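Local structure of translation initiation factor 4E (3M94) at residues E113-V119 / S130-R134; L137-L143 / R180-P184. The protein binds the trimethylguanosine as well as, probably, the monomethyl cap of nematode messenger RNAs and so probably takes part in initiating translation. All coordinates share one frame; numbering follows the deposited sequence.

Interaction 1: residues E113-V119 / S130-R134; sequences EYICGAV and SLWTR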
ATOM      1  N   GLU A 113       3.161  -3.507  13.604  1.00 18.73           N
ATOM      2  CA  GLU A 113       3.942  -2.326  14.007  1.00 18.97           C
ATOM      3  C   GLU A 113       4.980  -1.887  12.950  1.00 18.38           C
ATOM      4  O   GLU A 113       5.414  -0.739  12.949  1.00 18.36           O
ATOM      5  CB  GLU A 113       4.614  -2.536  15.376  1.00 18.97           C
ATOM      6  CG  GLU A 113       5.528  -3.770  15.484  1.00 21.95           C
ATOM      7  CD  GLU A 113       4.818  -5.002  16.052  1.00 25.76           C
ATOM      8  OE1 GLU A 113       3.669  -5.321  15.619  1.00 25.71           O
ATOM      9  OE2 GLU A 113       5.420  -5.645  16.949  1.00 27.19           O
ATOM     10  N   TYR A 114       5.368  -2.794  12.057  1.00 17.61           N
ATOM     11  CA  TYR A 114       6.364  -2.465  11.035  1.00 17.68           C
ATOM     12  C   TYR A 114       5.774  -1.891   9.743  1.00 17.41           C
ATOM     13  O   TYR A 114       6.496  -1.358   8.913  1.00 17.70           O
ATOM     14  CB  TYR A 114       7.244  -3.678  10.738  1.00 17.39           C
ATOM     15  CG  TYR A 114       8.131  -4.012  11.900  1.00 19.29           C
ATOM     16  CD1 TYR A 114       9.345  -3.353  12.073  1.00 19.83           C
ATOM     17  CD2 TYR A 114       7.742  -4.965  12.847  1.00 18.90           C
ATOM     18  CE1 TYR A 114      10.172  -3.651  13.152  1.00 23.19           C
ATOM     19  CE2 TYR A 114       8.552  -5.266  13.928  1.00 21.58           C
ATOM     20  CZ  TYR A 114       9.764  -4.606  14.071  1.00 22.47           C
ATOM     21  OH  TYR A 114      10.566  -4.886  15.131  1.00 24.96           O
ATOM     22  N   ILE A 115       4.463  -1.993   9.581  1.00 17.16           N
ATOM     23  CA  ILE A 115       3.800  -1.470   8.394  1.00 16.78           C
ATOM     24  C   ILE A 115       3.547   0.042   8.493  1.00 16.97           C
ATOM     25  O   ILE A 115       2.951   0.516   9.458  1.00 16.86           O
ATOM     26  CB  ILE A 115       2.495  -2.255   8.138  1.00 17.24           C
ATOM     27  CG1 ILE A 115       2.860  -3.651   7.619  1.00 16.94           C
ATOM     28  CG2 ILE A 115       1.572  -1.521   7.134  1.00 16.20           C
ATOM     29  CD1 ILE A 115       1.797  -4.622   7.791  1.00 18.27           C
ATOM     30  N   CYS A 116       3.997   0.794   7.491  1.00 16.59           N
ATOM     31  CA  CYS A 116       3.747   2.225   7.452  1.00 16.63           C
ATOM     32  C   CYS A 116       2.509   2.553   6.635  1.00 16.66           C
ATOM     33  O   CYS A 116       1.666   3.335   7.073  1.00 15.61           O
ATOM     34  CB  CYS A 116       4.947   2.963   6.877  1.00 16.85           C
ATOM     35  SG  CYS A 116       6.410   2.624   7.810  1.00 18.77           S
ATOM     36  N   GLY A 117       2.408   1.970   5.443  1.00 16.45           N
ATOM     37  CA  GLY A 117       1.221   2.159   4.629  1.00 17.17           C
ATOM     38  C   GLY A 117       1.335   1.544   3.258  1.00 17.49           C
ATOM     39  O   GLY A 117       2.336   0.895   2.945  1.00 18.77           O
ATOM     40  N   ALA A 118       0.312   1.758   2.437  1.00 17.13           N
ATOM     41  CA  ALA A 118       0.284   1.235   1.065  1.00 16.41           C
ATOM     42  C   ALA A 118       0.271   2.344   0.015  1.00 16.41           C
ATOM     43  O   ALA A 118      -0.221   3.451   0.270  1.00 16.01           O
ATOM     44  CB  ALA A 118      -0.927   0.358   0.879  1.00 16.02           C
ATOM     45  N   VAL A 119       0.765   2.019  -1.180  1.00 16.07           N
ATOM     46  CA  VAL A 119       0.822   2.976  -2.277  1.00 16.25           C
ATOM     47  C   VAL A 119       0.428   2.319  -3.594  1.00 16.19           C
ATOM     48  O   VAL A 119       0.931   1.235  -3.942  1.00 14.71           O
ATOM     49  CB  VAL A 119       2.258   3.532  -2.466  1.00 16.04           C
ATOM     50  CG1 VAL A 119       2.307   4.606  -3.584  1.00 17.35           C
ATOM     51  CG2 VAL A 119       2.806   4.079  -1.163  1.00 16.74           C
ATOM     52  N   SER A 130       2.467  -1.061  -3.812  1.00 20.06           N
ATOM     53  CA  SER A 130       3.569  -1.271  -2.875  1.00 20.12           C
ATOM     54  C   SER A 130       3.110  -1.253  -1.416  1.00 19.58           C
ATOM     55  O   SER A 130       2.140  -0.574  -1.074  1.00 18.81           O
ATOM     56  CB  SER A 130       4.624  -0.190  -3.043  1.00 19.58           C
ATOM     57  OG  SER A 130       5.292  -0.347  -4.266  1.00 22.49           O
ATOM     58  N   LEU A 131       3.839  -1.964  -0.563  1.00 19.30           N
ATOM     59  CA  LEU A 131       3.579  -1.923   0.883  1.00 20.39           C
ATOM     60  C   LEU A 131       4.856  -1.452   1.563  1.00 20.18           C
ATOM     61  O   LEU A 131       5.875  -2.123   1.478  1.00 20.60           O
ATOM     62  CB  LEU A 131       3.122  -3.294   1.409  1.00 19.84           C
ATOM     63  CG  LEU A 131       2.830  -3.459   2.917  1.00 21.64           C
ATOM     64  CD1 LEU A 131       1.748  -2.502   3.405  1.00 22.22           C
ATOM     65  CD2 LEU A 131       2.425  -4.904   3.233  1.00 20.51           C
ATOM     66  N   TRP A 132       4.777  -0.307   2.236  1.00 20.03           N
ATOM     67  CA  TRP A 132       5.925   0.319   2.909  1.00 19.92           C
ATOM     68  C   TRP A 132       6.055  -0.143   4.363  1.00 20.17           C
ATOM     69  O   TRP A 132       5.074  -0.112   5.114  1.00 18.96           O
ATOM     70  CB  TRP A 132       5.798   1.850   2.905  1.00 19.99           C
ATOM     71  CG  TRP A 132       5.977   2.524   1.568  1.00 19.36           C
ATOM     72  CD1 TRP A 132       5.736   1.995   0.333  1.00 18.76           C
ATOM     73  CD2 TRP A 132       6.390   3.878   1.349  1.00 19.29           C
ATOM     74  NE1 TRP A 132       5.996   2.921  -0.640  1.00 19.12           N
ATOM     75  CE2 TRP A 132       6.400   4.089  -0.048  1.00 19.28           C
ATOM     76  CE3 TRP A 132       6.780   4.920   2.194  1.00 19.48           C
ATOM     77  CZ2 TRP A 132       6.768   5.308  -0.621  1.00 19.66           C
ATOM     78  CZ3 TRP A 132       7.144   6.141   1.626  1.00 21.26           C
ATOM     79  CH2 TRP A 132       7.134   6.321   0.230  1.00 21.23           C
ATOM     80  N   THR A 133       7.275  -0.551   4.740  1.00 20.20           N
ATOM     81  CA  THR A 133       7.593  -0.967   6.107  1.00 20.67           C
ATOM     82  C   THR A 133       8.689  -0.062   6.695  1.00 21.00           C
ATOM     83  O   THR A 133       9.414   0.600   5.948  1.00 20.08           O
ATOM     84  CB  THR A 133       8.029  -2.450   6.176  1.00 20.62           C
ATOM     85  OG1 THR A 133       9.304  -2.608   5.533  1.00 21.13           O
ATOM     86  CG2 THR A 133       7.006  -3.332   5.480  1.00 20.98           C
ATOM     87  N   ARG A 134       8.818  -0.045   8.023  1.00 20.90           N
ATOM     88  CA  ARG A 134       9.671   0.962   8.664  1.00 21.91           C
ATOM     89  C   ARG A 134      11.155   0.599   8.798  1.00 21.80           C
ATOM     90  O   ARG A 134      11.971   1.475   9.036  1.00 22.23           O
ATOM     91  CB  ARG A 134       9.071   1.476   9.986  1.00 21.96           C
ATOM     92  CG  ARG A 134       8.973   0.487  11.119  1.00 23.83           C
ATOM     93  CD  ARG A 134       8.598   1.195  12.440  1.00 25.48           C
ATOM     94  NE  ARG A 134       7.184   1.583  12.501  1.00 28.44           N
ATOM     95  CZ  ARG A 134       6.723   2.833  12.390  1.00 30.36           C
ATOM     96  NH1 ARG A 134       5.416   3.071  12.459  1.00 30.65           N
ATOM     97  NH2 ARG A 134       7.560   3.853  12.216  1.00 30.38           N
TER
HETATM   98  O   HOH W   1       3.541   1.723  -5.319  1.00 15.93           O

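Interaction 2: residues L137-L143 / R180-P184; sequences LKDDVNL and RIVIP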
ATOM      1  N   LEU A 137      16.163  -3.538   7.271  1.00 24.13           N
ATOM      2  CA  LEU A 137      17.098  -4.585   7.705  1.00 24.39           C
ATOM      3  C   LEU A 137      16.441  -5.718   8.502  1.00 24.41           C
ATOM      4  O   LEU A 137      17.086  -6.717   8.805  1.00 24.26           O
ATOM      5  CB  LEU A 137      18.276  -3.998   8.503  1.00 24.49           C
ATOM      6  CG  LEU A 137      19.175  -2.898   7.915  1.00 25.20           C
ATOM      7  CD1 LEU A 137      20.316  -2.604   8.888  1.00 24.68           C
ATOM      8  CD2 LEU A 137      19.722  -3.221   6.503  1.00 25.44           C
ATOM      9  N   LYS A 138      15.165  -5.559   8.840  1.00 24.56           N
ATOM     10  CA  LYS A 138      14.417  -6.598   9.543  1.00 24.65           C
ATOM     11  C   LYS A 138      13.950  -7.667   8.560  1.00 24.10           C
ATOM     12  O   LYS A 138      12.758  -7.755   8.251  1.00 23.95           O
ATOM     13  CB  LYS A 138      13.222  -5.993  10.284  1.00 25.02           C
ATOM     14  CG  LYS A 138      13.569  -5.354  11.625  1.00 26.59           C
ATOM     15  CD  LYS A 138      13.513  -6.353  12.770  1.00 28.93           C
ATOM     16  CE  LYS A 138      13.606  -5.646  14.120  1.00 29.71           C
ATOM     17  NZ  LYS A 138      14.096  -6.554  15.192  1.00 30.78           N
ATOM     18  N   ASP A 139      14.903  -8.469   8.079  1.00 23.52           N
ATOM     19  CA  ASP A 139      14.670  -9.464   7.024  1.00 23.07           C
ATOM     20  C   ASP A 139      13.578 -10.497   7.334  1.00 22.68           C
ATOM     21  O   ASP A 139      12.730 -10.792   6.473  1.00 21.54           O
ATOM     22  CB  ASP A 139      15.972 -10.188   6.680  1.00 23.05           C
ATOM     23  CG  ASP A 139      16.966  -9.300   5.936  1.00 23.51           C
ATOM     24  OD1 ASP A 139      16.565  -8.270   5.349  1.00 23.57           O
ATOM     25  OD2 ASP A 139      18.160  -9.644   5.932  1.00 21.85           O
ATOM     26  N   ASP A 140      13.616 -11.050   8.549  1.00 22.61           N
ATOM     27  CA  ASP A 140      12.622 -12.046   8.983  1.00 23.14           C
ATOM     28  C   ASP A 140      11.201 -11.462   8.944  1.00 22.41           C
ATOM     29  O   ASP A 140      10.275 -12.086   8.423  1.00 22.57           O
ATOM     30  CB  ASP A 140      12.954 -12.589  10.380  1.00 23.56           C
ATOM     31  CG  ASP A 140      14.369 -13.166  10.473  1.00 25.98           C
ATOM     32  OD1 ASP A 140      15.314 -12.573   9.899  1.00 31.10           O
ATOM     33  OD2 ASP A 140      14.551 -14.204  11.139  1.00 27.68           O
ATOM     34  N   VAL A 141      11.056 -10.251   9.476  1.00 21.91           N
ATOM     35  CA  VAL A 141       9.785  -9.548   9.530  1.00 20.97           C
ATOM     36  C   VAL A 141       9.305  -9.197   8.108  1.00 20.88           C
ATOM     37  O   VAL A 141       8.146  -9.437   7.751  1.00 19.91           O
ATOM     38  CB  VAL A 141       9.917  -8.275  10.421  1.00 21.60           C
ATOM     39  CG1 VAL A 141       8.790  -7.265  10.158  1.00 19.87           C
ATOM     40  CG2 VAL A 141      10.012  -8.658  11.911  1.00 22.09           C
ATOM     41  N   ASN A 142      10.209  -8.637   7.307  1.00 20.05           N
ATOM     42  CA  ASN A 142       9.897  -8.281   5.928  1.00 20.09           C
ATOM     43  C   ASN A 142       9.507  -9.476   5.064  1.00 20.15           C
ATOM     44  O   ASN A 142       8.525  -9.406   4.329  1.00 20.21           O
ATOM     45  CB  ASN A 142      11.043  -7.463   5.316  1.00 19.65           C
ATOM     46  CG  ASN A 142      11.101  -6.050   5.887  1.00 19.63           C
ATOM     47  OD1 ASN A 142      10.065  -5.450   6.192  1.00 21.95           O
ATOM     48  ND2 ASN A 142      12.299  -5.524   6.058  1.00 20.63           N
ATOM     49  N   LEU A 143      10.227 -10.590   5.199  1.00 20.44           N
ATOM     50  CA  LEU A 143       9.918 -11.781   4.427  1.00 20.70           C
ATOM     51  C   LEU A 143       8.506 -12.196   4.759  1.00 21.08           C
ATOM     52  O   LEU A 143       7.728 -12.519   3.873  1.00 21.28           O
ATOM     53  CB  LEU A 143      10.910 -12.930   4.694  1.00 20.19           C
ATOM     54  CG  LEU A 143      10.640 -14.293   4.028  1.00 20.52           C
ATOM     55  CD1 LEU A 143      10.620 -14.196   2.501  1.00 21.22           C
ATOM     56  CD2 LEU A 143      11.635 -15.395   4.491  1.00 20.63           C
ATOM     57  N   ARG A 180      16.703  -6.614  -1.663  1.00 15.02           N
ATOM     58  CA  ARG A 180      17.072  -7.376  -0.477  1.00 15.07           C
ATOM     59  C   ARG A 180      16.427  -8.772  -0.420  1.00 14.48           C
ATOM     60  O   ARG A 180      17.042  -9.731   0.056  1.00 14.92           O
ATOM     61  CB  ARG A 180      16.650  -6.588   0.760  1.00 14.92           C
ATOM     62  CG  ARG A 180      17.277  -7.039   2.033  1.00 16.11           C
ATOM     63  CD  ARG A 180      18.188  -5.979   2.549  1.00 17.25           C
ATOM     64  NE  ARG A 180      18.590  -6.265   3.915  1.00 18.36           N
ATOM     65  CZ  ARG A 180      19.793  -6.709   4.267  1.00 18.25           C
ATOM     66  NH1 ARG A 180      20.717  -6.916   3.347  1.00 18.35           N
ATOM     67  NH2 ARG A 180      20.068  -6.942   5.542  1.00 18.78           N
ATOM     68  N   ILE A 181      15.181  -8.866  -0.875  1.00 13.59           N
ATOM     69  CA  ILE A 181      14.399 -10.095  -0.824  1.00 12.58           C
ATOM     70  C   ILE A 181      13.556 -10.220  -2.095  1.00 12.36           C
ATOM     71  O   ILE A 181      13.030  -9.230  -2.584  1.00 12.19           O
ATOM     72  CB  ILE A 181      13.438 -10.121   0.401  1.00 12.03           C
ATOM     73  CG1 ILE A 181      14.136  -9.621   1.676  1.00 11.60           C
ATOM     74  CG2 ILE A 181      12.859 -11.517   0.584  1.00 11.23           C
ATOM     75  CD1 ILE A 181      13.208  -9.353   2.853  1.00 10.59           C
ATOM     76  N   VAL A 182      13.434 -11.434  -2.618  1.00 12.30           N
ATOM     77  CA  VAL A 182      12.536 -11.719  -3.734  1.00 12.75           C
ATOM     78  C   VAL A 182      11.706 -12.953  -3.392  1.00 13.07           C
ATOM     79  O   VAL A 182      12.212 -13.880  -2.778  1.00 13.47           O
ATOM     80  CB  VAL A 182      13.306 -11.964  -5.057  1.00 13.01           C
ATOM     81  CG1 VAL A 182      12.331 -12.186  -6.235  1.00 13.01           C
ATOM     82  CG2 VAL A 182      14.286 -10.821  -5.359  1.00 12.84           C
ATOM     83  N   ILE A 183      10.435 -12.957  -3.780  1.00 13.42           N
ATOM     84  CA  ILE A 183       9.559 -14.112  -3.606  1.00 13.80           C
ATOM     85  C   ILE A 183       8.832 -14.306  -4.929  1.00 14.93           C
ATOM     86  O   ILE A 183       8.148 -13.387  -5.379  1.00 15.14           O
ATOM     87  CB  ILE A 183       8.481 -13.921  -2.496  1.00 13.51           C
ATOM     88  CG1 ILE A 183       9.083 -13.466  -1.163  1.00 12.65           C
ATOM     89  CG2 ILE A 183       7.651 -15.206  -2.319  1.00 12.91           C
ATOM     90  CD1 ILE A 183       8.026 -13.070  -0.110  1.00 12.41           C
ATOM     91  N   PRO A 184       8.968 -15.498  -5.557  1.00 15.92           N
ATOM     92  CA  PRO A 184       9.743 -16.662  -5.103  1.00 16.36           C
ATOM     93  C   PRO A 184      11.245 -16.414  -5.149  1.00 16.69           C
ATOM     94  O   PRO A 184      11.736 -15.769  -6.078  1.00 16.66           O
ATOM     95  CB  PRO A 184       9.361 -17.746  -6.115  1.00 16.53           C
ATOM     96  CG  PRO A 184       9.058 -16.984  -7.365  1.00 16.44           C
ATOM     97  CD  PRO A 184       8.349 -15.745  -6.875  1.00 15.98           C
TER

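Interaction 1: residues E113-V119 / S130-R134
Val-119 meets Trp-132 on the cap-side surface of the sheet, where its CG2 lies over one face of the indole, 3.8 Å from the centroid of the five-membered ring, in a CH-pi contact offset toward the rim. Trp-132 holds CG beside its backbone N (chi1 -71°), which leans the indole back along its own strand, toward the Ser-130 end, where Val-119 lies; Phe-60, Trp-68 and His-166 also meet this ring. On the other face Ile-115 CG2 meets Leu-131 CD1 at 3.9 Å; Ile-145 of helix 139-153 touches both residues, and Ile-103 of helix 88-104 touches Leu-131. Past the last strand pair, Arg-134 bends at chi3 (75°) and sends NE in a nearly straight bond to Glu-113 O at 3.0 Å, the carbonyl lying at the edge of the guanidinium and in its plane, while NH2 reaches Asn-72. CG of Arg-134 approaches CD1 of Tyr-114 obliquely at 4.0 Å; the phenol ring and the guanidinium plane are inclined by 55°. Both Cys-116 N, at 2.8 Å, and, weakly, Gly-117 N turn to Trp-132 O, a classic beta bulge in the antiparallel hairpin of strands 115-121 and 127-133 at the middle of the curved eIF4E sheet.

Interaction 2: residues L137-L143 / R180-P184
Ile-181, Arg-180 and Leu-143 bury the most surface where the first turn of helix 139-153 packs over strand 181-183, running roughly along it; this is one of the two edge strands of the antiparallel sheet in the alpha+beta fold of eIF4E. The short axes run 10.1 Å apart and 28° from parallel, so side chains bridge the space between the backbones. Ile-181 reaches the helix with two branches. Its CD1 comes to 3.8 Å from Asn-142 CB and also approaches the carbonyl oxygen of Asp-139, while its CG2 stands 4.0 Å from Leu-143 CD1. Leu-143 holds CG anti to the backbone N, which carries CD1 toward the strand; the two side chains cross at about a right angle. Leu-143 CD1 also touches Ile-183 CD1 at 3.8 Å, so one leucine branch serves two isoleucines whose side chains point to the helix side of the strand. Tyr-163 of the adjacent strand 161-165 and Trp-79 of the next strand, 77-83, also touch Ile-181. Asn-142 turns its amide elsewhere, ND2 to Asp-135 O.

At the exposed end of the contact the character changes from apolar to charged. Arg-180 bends at chi2 (113°), and its guanidinium comes to lie between two residues of the other segment: Asp-139 OD2 over one face and Leu-137 CD2 over the opposite one. The carboxylate and guanidinium planes are 50° apart, and their salt bridge joins Asp-139 OD1 to Arg-180 NE at 3.2 Å.

Interaction 1 comes first along the chain and closes before interaction 2 opens, strand 127-133 being followed, after a short turn, by helix 139-153. Their centres lie about 13 Å apart on one antiparallel sheet, where interaction 1 joins two central strands in the buried interior and interaction 2 covers the edge strand 181-183 at the surface. They touch: Thr-133 OG1, which is also hydrogen-bonded to Tyr-163 OH, lies 3.0 Å from Asn-142 OD1 in a probable hydrogen bond, and Tyr-114 packs on Lys-138 and Val-141. Helix 139-153 thus spans from the hairpin to the last strand on one face of the sheet, while Trp-132, on the other face, lies close to the bound trimethylguanosine cap.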